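Local coordinates for nucleoside-diphosphate-sugar pyrophosphorylase (PDB 4EVW), which probably joins a nucleotidyl group from a nucleoside triphosphate to a sugar phosphate, releasing pyrophosphate and yielding an activated nucleoside-diphosphate sugar, at residues His35-Phe40 and Thr68-Lys73; Asp58-Val63 and Ile77-Thr82; Glu89-Gly94 and Gly107-Phe112; Gly132-Phe137 and Thr155-Thr160; Glu211-Gln214 and Asn218-Tyr221. The protein carries 1 engineered substitution. One frame throughout, in Å; residues are numbered along the deposited sequence.

Contact 1: residues His35-Phe40 and Thr68-Lys73; sequences HSVNSF and TQLGIK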
# COMPACT_ATOMS: atom_id res chain seq x y z
N HIS A 35 12.55 7.80 -1.31
CA HIS A 35 12.88 6.97 -0.16
C HIS A 35 11.96 5.75 -0.12
O HIS A 35 12.39 4.64 0.16
CB HIS A 35 12.70 7.74 1.15
CG HIS A 35 13.83 8.66 1.47
ND1 HIS A 35 15.10 8.21 1.76
CD2 HIS A 35 13.87 10.01 1.60
CE1 HIS A 35 15.88 9.23 2.04
NE2 HIS A 35 15.16 10.34 1.96
N SER A 36 10.68 5.98 -0.40
CA SER A 36 9.71 4.89 -0.37
C SER A 36 9.84 3.93 -1.54
O SER A 36 9.90 2.71 -1.34
CB SER A 36 8.28 5.44 -0.31
OG SER A 36 7.35 4.37 -0.40
N VAL A 37 9.90 4.45 -2.76
CA VAL A 37 10.01 3.60 -3.93
C VAL A 37 11.33 2.85 -3.98
O VAL A 37 11.40 1.73 -4.49
CB VAL A 37 9.80 4.40 -5.23
CG1 VAL A 37 9.93 3.49 -6.45
CG2 VAL A 37 8.42 5.04 -5.21
N ASN A 38 12.39 3.44 -3.44
CA ASN A 38 13.69 2.78 -3.43
C ASN A 38 13.67 1.49 -2.61
O ASN A 38 14.59 0.67 -2.71
CB ASN A 38 14.79 3.71 -2.93
CG ASN A 38 15.49 4.42 -4.06
OD1 ASN A 38 15.59 3.87 -5.16
ND2 ASN A 38 15.98 5.62 -3.81
N SER A 39 12.63 1.32 -1.81
CA SER A 39 12.47 0.10 -1.02
C SER A 39 12.55 -1.07 -1.99
O SER A 39 13.10 -2.13 -1.67
CB SER A 39 11.08 0.05 -0.36
OG SER A 39 10.90 1.09 0.58
N PHE A 40 12.00 -0.87 -3.18
CA PHE A 40 11.93 -1.90 -4.21
C PHE A 40 13.01 -1.86 -5.29
O PHE A 40 12.81 -2.37 -6.40
CB PHE A 40 10.57 -1.83 -4.89
CG PHE A 40 9.42 -1.91 -3.94
CD1 PHE A 40 8.82 -0.75 -3.45
CD2 PHE A 40 8.96 -3.14 -3.50
CE1 PHE A 40 7.77 -0.83 -2.53
CE2 PHE A 40 7.92 -3.23 -2.59
CZ PHE A 40 7.32 -2.08 -2.10
N THR A 68 11.78 7.54 -13.83
CA THR A 68 12.73 7.39 -14.93
C THR A 68 14.14 7.50 -14.36
O THR A 68 15.04 6.72 -14.68
CB THR A 68 12.56 8.50 -15.97
OG1 THR A 68 11.23 8.43 -16.50
CG2 THR A 68 13.57 8.35 -17.10
N GLN A 69 14.32 8.50 -13.52
CA GLN A 69 15.61 8.72 -12.93
C GLN A 69 16.07 7.57 -12.04
O GLN A 69 17.26 7.26 -12.01
CB GLN A 69 15.55 10.00 -12.15
CG GLN A 69 16.86 10.43 -11.63
CD GLN A 69 16.75 11.78 -10.99
OE1 GLN A 69 15.70 12.42 -11.06
NE2 GLN A 69 17.83 12.23 -10.38
N LEU A 70 15.14 6.95 -11.32
CA LEU A 70 15.47 5.84 -10.43
C LEU A 70 15.87 4.62 -11.24
O LEU A 70 16.48 3.68 -10.71
CB LEU A 70 14.27 5.50 -9.55
CG LEU A 70 14.00 6.49 -8.42
CD1 LEU A 70 12.65 6.22 -7.77
CD2 LEU A 70 15.12 6.37 -7.39
N GLY A 71 15.52 4.62 -12.52
CA GLY A 71 15.85 3.50 -13.37
C GLY A 71 14.77 2.44 -13.39
O GLY A 71 15.04 1.28 -13.67
N ILE A 72 13.53 2.82 -13.09
CA ILE A 72 12.44 1.85 -13.13
C ILE A 72 12.15 1.66 -14.62
O ILE A 72 11.72 2.59 -15.30
CB ILE A 72 11.20 2.36 -12.38
CG1 ILE A 72 11.54 2.54 -10.89
CG2 ILE A 72 10.06 1.36 -12.51
CD1 ILE A 72 10.42 3.11 -10.04
N LYS A 73 12.41 0.46 -15.12
CA LYS A 73 12.25 0.19 -16.54
C LYS A 73 10.84 0.06 -17.09
O LYS A 73 10.61 0.32 -18.27
CB LYS A 73 13.09 -1.04 -16.90
CG LYS A 73 14.59 -0.80 -16.68
CD LYS A 73 15.01 0.51 -17.35
CE LYS A 73 16.46 0.90 -17.05
NZ LYS A 73 16.82 2.20 -17.69
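Ser36 O is held twice by one residue, Ser39, and the turn closed in this way is the one from which Val37 and Asn38 meet Leu70 and Ile72. Ser39 OG sits 2.7 Å from Ser36 O, tilted 22° from the carbonyl plane, and Ser39 N comes to Ser36 O from the same face at 3.1 Å. The hydroxyl also bonds to Arg118 N, so one serine links this turn to the loop at Arg118. Across the contact itself there is only packing. Val37 holds CG1 opposite its own amide nitrogen (chi1 179°), and this branch lies 3.6 Å from Ile72 CD1, the two side chains set nearly perpendicular. Leu70 forks between two neighbours: CD1 is 4.1 Å from Val37 CG1, while CD2 lies 3.4 Å from Asn38 OD1, a methyl against an amide. Between Leu70 and Ile72 stands Gly71, whose positive phi ends the helix in a Schellman motif; Leu70 and Ile72, on the two sides of it, both reach Val37. Helix 32-37 and the end of helix 59-70 meet beside strand 49-54, whose Phe51 touches both Val37 and Ile72, with Phe44 packed on Asn38 and Ile72.

Contact 2: residues Asp58-Val63 and Ile77-Thr82; sequences DTAVFV and IAELHT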
# COMPACT_ATOMS: atom_id res chain seq x y z
N ASP A 58 1.06 18.96 -10.18
CA ASP A 58 1.85 18.44 -11.29
C ASP A 58 2.53 17.13 -10.89
O ASP A 58 3.67 16.86 -11.27
CB ASP A 58 2.86 19.49 -11.72
CG ASP A 58 2.19 20.78 -12.19
OD1 ASP A 58 1.39 20.71 -13.15
OD2 ASP A 58 2.46 21.85 -11.61
N THR A 59 1.81 16.33 -10.12
CA THR A 59 2.33 15.06 -9.62
C THR A 59 2.67 14.02 -10.69
O THR A 59 3.67 13.32 -10.57
CB THR A 59 1.35 14.44 -8.60
OG1 THR A 59 1.19 15.35 -7.50
CG2 THR A 59 1.89 13.13 -8.06
N ALA A 60 1.85 13.91 -11.74
CA ALA A 60 2.13 12.94 -12.79
C ALA A 60 3.51 13.19 -13.38
O ALA A 60 4.29 12.25 -13.60
CB ALA A 60 1.06 13.00 -13.88
N VAL A 61 3.82 14.46 -13.65
CA VAL A 61 5.12 14.81 -14.20
C VAL A 61 6.24 14.49 -13.20
O VAL A 61 7.27 13.94 -13.57
CB VAL A 61 5.17 16.32 -14.57
CG1 VAL A 61 6.60 16.75 -14.86
CG2 VAL A 61 4.29 16.57 -15.80
N PHE A 62 6.02 14.84 -11.93
CA PHE A 62 7.00 14.57 -10.88
C PHE A 62 7.32 13.07 -10.80
O PHE A 62 8.49 12.67 -10.79
CB PHE A 62 6.45 15.06 -9.53
CG PHE A 62 7.24 14.59 -8.33
CD1 PHE A 62 8.35 15.30 -7.87
CD2 PHE A 62 6.85 13.44 -7.64
CE1 PHE A 62 9.06 14.87 -6.75
CE2 PHE A 62 7.55 13.01 -6.51
CZ PHE A 62 8.65 13.72 -6.06
N VAL A 63 6.28 12.24 -10.75
CA VAL A 63 6.45 10.80 -10.67
C VAL A 63 7.15 10.23 -11.90
O VAL A 63 8.06 9.41 -11.78
CB VAL A 63 5.09 10.08 -10.49
CG1 VAL A 63 5.28 8.56 -10.57
CG2 VAL A 63 4.50 10.46 -9.15
N ILE A 77 1.38 5.25 -15.04
CA ILE A 77 0.85 6.28 -14.17
C ILE A 77 -0.63 6.41 -14.47
O ILE A 77 -1.03 6.58 -15.62
CB ILE A 77 1.55 7.63 -14.40
CG1 ILE A 77 3.02 7.51 -14.01
CG2 ILE A 77 0.86 8.72 -13.58
CD1 ILE A 77 3.82 8.78 -14.27
N ALA A 78 -1.44 6.29 -13.42
CA ALA A 78 -2.88 6.42 -13.56
C ALA A 78 -3.21 7.70 -12.82
O ALA A 78 -2.99 7.81 -11.62
CB ALA A 78 -3.58 5.23 -12.93
N GLU A 79 -3.73 8.69 -13.54
CA GLU A 79 -4.05 9.96 -12.91
C GLU A 79 -5.55 10.05 -12.62
O GLU A 79 -6.37 9.97 -13.53
CB GLU A 79 -3.61 11.11 -13.80
CG GLU A 79 -3.77 12.48 -13.18
CD GLU A 79 -3.36 13.60 -14.11
OE1 GLU A 79 -2.46 14.38 -13.74
OE2 GLU A 79 -3.93 13.70 -15.22
N LEU A 80 -5.89 10.20 -11.35
CA LEU A 80 -7.29 10.30 -10.93
C LEU A 80 -7.67 11.77 -10.84
O LEU A 80 -6.84 12.60 -10.47
CB LEU A 80 -7.47 9.59 -9.59
CG LEU A 80 -7.02 8.12 -9.58
CD1 LEU A 80 -7.46 7.45 -8.29
CD2 LEU A 80 -7.61 7.39 -10.78
N HIS A 81 -8.92 12.10 -11.15
CA HIS A 81 -9.34 13.50 -11.12
C HIS A 81 -10.24 13.89 -9.95
O HIS A 81 -10.58 15.07 -9.79
CB HIS A 81 -9.99 13.85 -12.45
CG HIS A 81 -9.06 13.69 -13.62
ND1 HIS A 81 -8.12 14.63 -13.96
CD2 HIS A 81 -8.90 12.66 -14.49
CE1 HIS A 81 -7.42 14.20 -15.00
NE2 HIS A 81 -7.87 13.01 -15.34
N THR A 82 -10.62 12.92 -9.13
CA THR A 82 -11.44 13.20 -7.95
C THR A 82 -10.77 12.53 -6.76
O THR A 82 -9.97 11.61 -6.93
CB THR A 82 -12.88 12.62 -8.06
OG1 THR A 82 -12.84 11.21 -7.85
CG2 THR A 82 -13.49 12.92 -9.41
O HOH W 1 -1.02 14.89 -11.60
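Helix 59-63 and strand 77-80 run nearly antiparallel, at 164°, with axes 9.5 Å apart and Ala60 nearest Glu79 in the backbone register. Ile77 takes part in both apolar pairs. Its CD1 ends 3.6 Å from Ala60 O and 4.0 Å from Val63 CG1, and the valine and isoleucine side chains run alongside one another, pointing opposite ways. The other branch meets the first turn of the helix, Ile77 CG2 lying 4.3 Å from Ala60 CB. Two residues further along the strand the chemistry changes. Glu79 is stretched out, with CG trans to the amide nitrogen (chi1 -174°) and the chain straight beyond it, and this brings its carboxylate alongside the first turn of the helix. Glu79 OE1 passes 3.8 Å from Ala60 CB and accepts a hydrogen bond from a water at 2.6 Å, while the same water accepts from Ala60 N at 3.0 Å. The pair belongs to the beta-alpha-beta unit of strand 49-54, helix 59-70 and strand 75-80, in which Val63 also packs on Phe51 and Val53. Through the water, the carboxylate serves an amide of the first helical turn indirectly. The positive end of the helix dipole would be expected to favour the charged form of Glu79, and the contact thus passes from apolar packing at Ile77 to a polar margin bridged by water.

Contact 3: residues Glu89-Gly94 and Gly107-Phe112; sequences ETVTLG and GSITVF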
# COMPACT_ATOMS: atom_id res chain seq x y z
N GLU A 89 -10.09 2.15 -2.85
CA GLU A 89 -10.76 2.67 -4.03
C GLU A 89 -9.71 3.21 -5.01
O GLU A 89 -9.83 3.04 -6.22
CB GLU A 89 -11.75 3.79 -3.67
CG GLU A 89 -12.47 4.33 -4.91
CD GLU A 89 -13.58 5.33 -4.60
OE1 GLU A 89 -13.44 6.11 -3.63
OE2 GLU A 89 -14.58 5.34 -5.34
N THR A 90 -8.68 3.85 -4.48
CA THR A 90 -7.61 4.39 -5.32
C THR A 90 -7.02 3.27 -6.18
O THR A 90 -6.86 3.42 -7.39
CB THR A 90 -6.51 5.03 -4.47
OG1 THR A 90 -7.07 6.10 -3.70
CG2 THR A 90 -5.38 5.57 -5.36
N VAL A 91 -6.71 2.15 -5.54
CA VAL A 91 -6.15 1.01 -6.26
C VAL A 91 -7.11 0.51 -7.34
O VAL A 91 -6.70 0.30 -8.48
CB VAL A 91 -5.82 -0.13 -5.28
CG1 VAL A 91 -5.52 -1.42 -6.05
CG2 VAL A 91 -4.61 0.26 -4.41
N THR A 92 -8.38 0.33 -6.99
CA THR A 92 -9.35 -0.14 -7.98
C THR A 92 -9.47 0.82 -9.17
O THR A 92 -9.48 0.39 -10.32
CB THR A 92 -10.75 -0.34 -7.32
OG1 THR A 92 -10.67 -1.39 -6.36
CG2 THR A 92 -11.79 -0.69 -8.38
N LEU A 93 -9.56 2.12 -8.90
CA LEU A 93 -9.67 3.10 -9.98
C LEU A 93 -8.39 3.15 -10.80
O LEU A 93 -8.42 3.37 -12.02
CB LEU A 93 -10.00 4.48 -9.41
CG LEU A 93 -11.40 4.61 -8.79
CD1 LEU A 93 -11.62 6.03 -8.28
CD2 LEU A 93 -12.45 4.25 -9.83
N GLY A 94 -7.25 2.93 -10.15
CA GLY A 94 -5.97 2.92 -10.85
C GLY A 94 -5.86 1.73 -11.79
O GLY A 94 -5.35 1.86 -12.91
N GLY A 107 -1.62 -10.38 -13.52
CA GLY A 107 -0.77 -10.96 -12.49
C GLY A 107 -1.01 -10.48 -11.08
O GLY A 107 -2.07 -9.95 -10.75
N SER A 108 -0.00 -10.67 -10.24
CA SER A 108 -0.09 -10.28 -8.84
C SER A 108 0.02 -8.78 -8.67
O SER A 108 0.50 -8.06 -9.56
CB SER A 108 1.05 -10.93 -8.06
OG SER A 108 2.29 -10.37 -8.44
N ILE A 109 -0.47 -8.28 -7.54
CA ILE A 109 -0.31 -6.88 -7.24
C ILE A 109 0.14 -6.77 -5.79
O ILE A 109 -0.35 -7.47 -4.91
CB ILE A 109 -1.56 -6.01 -7.47
CG1 ILE A 109 -2.74 -6.53 -6.65
CG2 ILE A 109 -1.89 -5.95 -8.96
CD1 ILE A 109 -3.89 -5.55 -6.67
N THR A 110 1.12 -5.90 -5.59
CA THR A 110 1.69 -5.66 -4.28
C THR A 110 1.42 -4.20 -3.98
O THR A 110 2.06 -3.32 -4.55
CB THR A 110 3.19 -5.93 -4.31
OG1 THR A 110 3.41 -7.30 -4.66
CG2 THR A 110 3.82 -5.65 -2.96
N VAL A 111 0.45 -3.94 -3.11
CA VAL A 111 0.10 -2.57 -2.78
C VAL A 111 0.99 -2.07 -1.66
O VAL A 111 1.19 -2.75 -0.66
CB VAL A 111 -1.37 -2.46 -2.34
CG1 VAL A 111 -1.73 -0.99 -2.08
CG2 VAL A 111 -2.26 -3.06 -3.41
N PHE A 112 1.52 -0.86 -1.82
CA PHE A 112 2.40 -0.29 -0.83
C PHE A 112 2.09 1.20 -0.75
O PHE A 112 1.48 1.75 -1.66
CB PHE A 112 3.84 -0.50 -1.27
CG PHE A 112 4.85 -0.15 -0.22
CD1 PHE A 112 4.89 -0.84 0.98
CD2 PHE A 112 5.78 0.85 -0.45
CE1 PHE A 112 5.85 -0.53 1.95
CE2 PHE A 112 6.74 1.17 0.51
CZ PHE A 112 6.77 0.48 1.71
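Val91 overlaps Val111 with one methyl placed against both branches of its partner: Val91 CG2 is 3.9 Å from Val111 CG1 and 4.2 Å from Val111 CG2. The two side chains reach toward each other tip to tip, with their CA atoms 8.0 Å apart. In each valine CG1 is the branch trans to the amide nitrogen (chi1 168° in Val91, -176° in Val111), so Val91 meets Val111 with the methyl beside its own nitrogen. Its remaining methyl, CG1, leans toward Ile109, where the approach is looser, 4.5 Å to Ile109 CD1. One helical residue therefore spans two strand residues that face the same way, with Thr110 between them turned to the other face of the sheet, where its OG1 bonds to His176 ND1. This is the helix-on-sheet layering of the Rossmann-like alpha/beta core expected of nucleotidyltransferases: helix 87-100 lies over a sheet in which strand 109-111 runs between the parallel strand 2-5 and the antiparallel strand 174-177. Both neighbours extend the apolar patch, Pro5 packing on Val111 and Phe177 on Ile109, and Tyr183 of helix 180-191 touches Val91. The flanking polar side chains of the helix are satisfied without the strand. Thr90 OG1 bonds to Gly86 O and to Thr84 OG1, and Thr92 OG1 bonds to Ala88 O.

Contact 4: residues Gly132-Phe137 and Thr155-Thr160; sequences GYLEVF and TKVIQT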
# COMPACT_ATOMS: atom_id res chain seq x y z
N GLY A 132 -2.25 -14.71 -1.14
CA GLY A 132 -1.97 -13.34 -0.77
C GLY A 132 -1.37 -13.28 0.62
O GLY A 132 -1.48 -14.24 1.39
N TYR A 133 -0.71 -12.19 0.96
CA TYR A 133 -0.15 -12.08 2.29
C TYR A 133 -0.01 -10.64 2.72
O TYR A 133 0.10 -9.73 1.89
CB TYR A 133 1.22 -12.79 2.38
CG TYR A 133 2.40 -11.95 1.94
CD1 TYR A 133 2.79 -11.91 0.60
CD2 TYR A 133 3.11 -11.19 2.86
CE1 TYR A 133 3.88 -11.12 0.20
CE2 TYR A 133 4.19 -10.41 2.47
CZ TYR A 133 4.57 -10.37 1.15
OH TYR A 133 5.64 -9.60 0.78
N LEU A 134 -0.04 -10.44 4.03
CA LEU A 134 0.09 -9.11 4.62
C LEU A 134 1.41 -9.09 5.36
O LEU A 134 1.69 -9.99 6.15
CB LEU A 134 -1.03 -8.85 5.64
CG LEU A 134 -2.47 -8.79 5.14
CD1 LEU A 134 -3.11 -10.17 5.19
CD2 LEU A 134 -3.25 -7.81 6.03
N GLU A 135 2.21 -8.08 5.09
CA GLU A 135 3.48 -7.95 5.79
C GLU A 135 3.13 -7.31 7.12
O GLU A 135 2.38 -6.33 7.17
CB GLU A 135 4.41 -7.04 5.00
CG GLU A 135 5.80 -6.92 5.58
CD GLU A 135 6.65 -6.00 4.75
OE1 GLU A 135 6.41 -4.77 4.79
OE2 GLU A 135 7.55 -6.50 4.04
N VAL A 136 3.66 -7.86 8.21
CA VAL A 136 3.34 -7.33 9.53
C VAL A 136 4.57 -7.17 10.43
O VAL A 136 5.63 -7.73 10.16
CB VAL A 136 2.33 -8.26 10.27
CG1 VAL A 136 1.01 -8.30 9.51
CG2 VAL A 136 2.90 -9.67 10.41
N PHE A 137 4.41 -6.38 11.49
CA PHE A 137 5.47 -6.19 12.46
C PHE A 137 4.81 -6.20 13.84
O PHE A 137 3.59 -6.05 13.96
CB PHE A 137 6.25 -4.88 12.24
CG PHE A 137 5.48 -3.64 12.61
CD1 PHE A 137 4.47 -3.16 11.78
CD2 PHE A 137 5.77 -2.96 13.78
CE1 PHE A 137 3.76 -2.02 12.11
CE2 PHE A 137 5.06 -1.81 14.13
CZ PHE A 137 4.06 -1.34 13.29
N THR A 155 1.51 -19.38 9.53
CA THR A 155 1.49 -17.98 9.14
C THR A 155 0.15 -17.65 8.51
O THR A 155 -0.03 -16.59 7.91
CB THR A 155 2.62 -17.64 8.14
OG1 THR A 155 2.58 -18.57 7.05
CG2 THR A 155 3.97 -17.70 8.82
N LYS A 156 -0.81 -18.56 8.67
CA LYS A 156 -2.14 -18.35 8.10
C LYS A 156 -2.87 -17.23 8.84
O LYS A 156 -2.74 -17.09 10.06
CB LYS A 156 -2.93 -19.65 8.19
CG LYS A 156 -3.90 -19.87 7.04
CD LYS A 156 -4.52 -21.27 7.09
CE LYS A 156 -5.85 -21.31 6.35
NZ LYS A 156 -5.73 -20.88 4.92
N VAL A 157 -3.62 -16.42 8.10
CA VAL A 157 -4.38 -15.32 8.68
C VAL A 157 -5.87 -15.67 8.61
O VAL A 157 -6.37 -16.08 7.56
CB VAL A 157 -4.13 -13.99 7.93
CG1 VAL A 157 -5.02 -12.88 8.49
CG2 VAL A 157 -2.66 -13.59 8.07
N ILE A 158 -6.58 -15.51 9.72
CA ILE A 158 -8.00 -15.84 9.74
C ILE A 158 -8.89 -14.61 9.76
O ILE A 158 -10.09 -14.72 9.54
CB ILE A 158 -8.37 -16.72 10.96
CG1 ILE A 158 -7.96 -16.02 12.26
CG2 ILE A 158 -7.70 -18.08 10.84
CD1 ILE A 158 -8.37 -16.76 13.52
N GLN A 159 -8.32 -13.44 10.02
CA GLN A 159 -9.11 -12.22 10.08
C GLN A 159 -8.23 -10.97 10.09
O GLN A 159 -7.09 -11.02 10.56
CB GLN A 159 -9.97 -12.23 11.36
CG GLN A 159 -10.91 -11.06 11.55
CD GLN A 159 -11.60 -11.08 12.92
OE1 GLN A 159 -11.59 -12.10 13.61
NE2 GLN A 159 -12.21 -9.97 13.30
N THR A 160 -8.75 -9.87 9.55
CA THR A 160 -8.04 -8.60 9.57
C THR A 160 -9.04 -7.56 10.06
O THR A 160 -10.25 -7.75 9.92
CB THR A 160 -7.51 -8.15 8.18
OG1 THR A 160 -8.60 -7.99 7.28
CG2 THR A 160 -6.51 -9.16 7.62
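Leu134 reaches two residues of the other segment, Val157 and Thr160, with separate methyls. Its CD2 lies 3.9 Å from Thr160 CG2, the side chains crossing at a slant, and its CD1 stands at the longer distance of 4.5 Å from Val157 CG2. No hydrogen bond joins the two segments, so the link is wholly one of apolar contact between buried residues. The threonine takes part through its methyl; at chi1 61° its OG1 sits between the amide nitrogen and the carbonyl carbon and bonds to Ala206 O, and CG2 faces the leucine. The backbone of the same residue is held too, Thr160 O accepting from Asn210 ND2. Further out, Tyr209 packs on both Leu134 and Thr160, and Ile213 packs on Val157, so helix 208-214 lines one side of the trio. Val157 is bordered in addition by Ala147 and Tyr221. Strand 132-138 belongs to the large mixed sheet, in which 219-223 is its parallel neighbour, the backbone of Leu134 bonded to those of His220 and His222; strand 157-161 pairs antiparallel with 146-149 and is also backbone-bonded to 219-223, through Val157 to Ile219, and the contact lies beside this junction and helix 208-214.

Contact 5: residues Glu211-Gln214 and Asn218-Tyr221; sequences ELIQ and NIHY. Engineered in segment 211-214: Glu211 (natural residue Leu).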
# COMPACT_ATOMS: atom_id res chain seq x y z
N GLU A 211 -12.82 -10.82 2.85
CA GLU A 211 -13.66 -11.34 1.77
C GLU A 211 -12.95 -12.55 1.15
O GLU A 211 -13.59 -13.55 0.82
CB GLU A 211 -13.88 -10.26 0.69
CG GLU A 211 -14.56 -8.97 1.18
CD GLU A 211 -16.03 -9.16 1.55
OE1 GLU A 211 -16.59 -10.23 1.22
OE2 GLU A 211 -16.61 -8.25 2.16
N LEU A 212 -11.64 -12.45 0.99
CA LEU A 212 -10.86 -13.55 0.41
C LEU A 212 -10.78 -14.75 1.35
O LEU A 212 -10.89 -15.90 0.92
CB LEU A 212 -9.45 -13.06 0.05
CG LEU A 212 -9.38 -11.93 -0.98
CD1 LEU A 212 -7.94 -11.66 -1.36
CD2 LEU A 212 -10.17 -12.32 -2.23
N ILE A 213 -10.58 -14.48 2.64
CA ILE A 213 -10.51 -15.55 3.63
C ILE A 213 -11.85 -16.29 3.71
O ILE A 213 -11.88 -17.51 3.79
CB ILE A 213 -10.13 -14.97 5.02
CG1 ILE A 213 -8.69 -14.46 4.97
CG2 ILE A 213 -10.28 -16.04 6.11
CD1 ILE A 213 -8.28 -13.65 6.19
N GLN A 214 -12.95 -15.55 3.66
CA GLN A 214 -14.26 -16.18 3.71
C GLN A 214 -14.48 -17.10 2.51
O GLN A 214 -15.14 -18.13 2.63
CB GLN A 214 -15.36 -15.12 3.76
CG GLN A 214 -15.62 -14.58 5.15
CD GLN A 214 -16.50 -13.35 5.13
OE1 GLN A 214 -17.40 -13.25 4.31
NE2 GLN A 214 -16.24 -12.42 6.04
N ASN A 218 -6.13 -18.86 0.49
CA ASN A 218 -5.03 -19.08 1.42
C ASN A 218 -4.25 -17.80 1.70
O ASN A 218 -3.30 -17.47 1.00
CB ASN A 218 -4.13 -20.16 0.82
CG ASN A 218 -3.09 -20.66 1.79
OD1 ASN A 218 -3.25 -20.55 3.00
ND2 ASN A 218 -2.03 -21.24 1.26
N ILE A 219 -4.65 -17.08 2.75
CA ILE A 219 -4.01 -15.82 3.10
C ILE A 219 -3.05 -15.96 4.29
O ILE A 219 -3.40 -16.52 5.32
CB ILE A 219 -5.07 -14.75 3.44
CG1 ILE A 219 -6.06 -14.60 2.27
CG2 ILE A 219 -4.40 -13.42 3.76
CD1 ILE A 219 -5.41 -14.23 0.93
N HIS A 220 -1.84 -15.43 4.13
CA HIS A 220 -0.84 -15.51 5.19
C HIS A 220 -0.29 -14.16 5.60
O HIS A 220 -0.66 -13.12 5.05
CB HIS A 220 0.34 -16.37 4.72
CG HIS A 220 0.01 -17.83 4.62
ND1 HIS A 220 0.57 -18.77 5.45
CD2 HIS A 220 -0.83 -18.50 3.81
CE1 HIS A 220 0.09 -19.96 5.16
NE2 HIS A 220 -0.77 -19.83 4.16
N TYR A 221 0.57 -14.17 6.61
CA TYR A 221 1.22 -12.95 7.02
C TYR A 221 2.70 -13.24 6.93
O TYR A 221 3.12 -14.40 6.85
CB TYR A 221 0.85 -12.53 8.46
CG TYR A 221 1.36 -13.42 9.59
CD1 TYR A 221 2.68 -13.33 10.05
CD2 TYR A 221 0.51 -14.32 10.22
CE1 TYR A 221 3.12 -14.11 11.13
CE2 TYR A 221 0.94 -15.10 11.30
CZ TYR A 221 2.25 -15.00 11.74
OH TYR A 221 2.66 -15.76 12.81
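Asn218 leads into the strand just ahead of Ile219, the residue that packs on Leu212 and Ile213. Its backbone N is bonded to Asp131 OD2, while its OD1 accepts from Lys156 NZ and, weakly, from His220 NE2 at 2.8 Å with an N-H...O angle of only 128°. Ile219 then carries the contact. Ile219 CG1 lies 3.8 Å from Ile213 CG1, and Ile219 CB is hardly further from that same carbon, at 3.9 Å; the two isoleucine side chains are set nearly perpendicular, each offering its methylene rather than a terminal methyl. The second torsion of Ile219 (chi2 -58°) kinks its chain, and the CD1 carried by that kink stands 4.3 Å from Leu212 CD1, a looser touch. The backbone of Ile219 is tied to Val157, so the residue packed on the helix is also fixed in position by a neighbouring strand. His220 faces elsewhere: Asn218 O lies in the plane of its ring, against the edge, and its ND1 is hydrogen-bonded to Thr155 OG1. Tyr221 follows further from the helix, packing on Val136 and Val157. On the helix, the engineered Glu211, a leucine in the natural sequence, lies against Ala186, Tyr190 and Arg193 and does not touch the strand. Helix 208-214, a short turn and strand 219-223, which runs parallel to 132-138 in the mixed sheet, thus form a helix-turn-strand unit in which the helix packs on the strand that follows it, consistent with the alpha/beta fold expected of sugar nucleotidyltransferases.

In the fold
All five contacts rest mainly on aliphatic packing, with no direct hydrogen bond between paired segments, yet their settings differ. Contact 3, the nearest to the chain's centre, together with contacts 4 and 5, joins buried residues or nearly so; contacts 1 and 2 are only partly buried, and they bring in an amide and a water-bridged carboxylate respectively. Contacts 1 and 2 use opposite ends of helix 59-70. Contact 3 touches both, through Phe112 against Phe40 and through Leu93 against Leu80. Contacts 4 and 5, centres about 8 Å apart, use neighbouring strands of the sheet, 132-138 and 219-223, and lie across the chain's centre from contact 2, whose strand belongs to the same sheet.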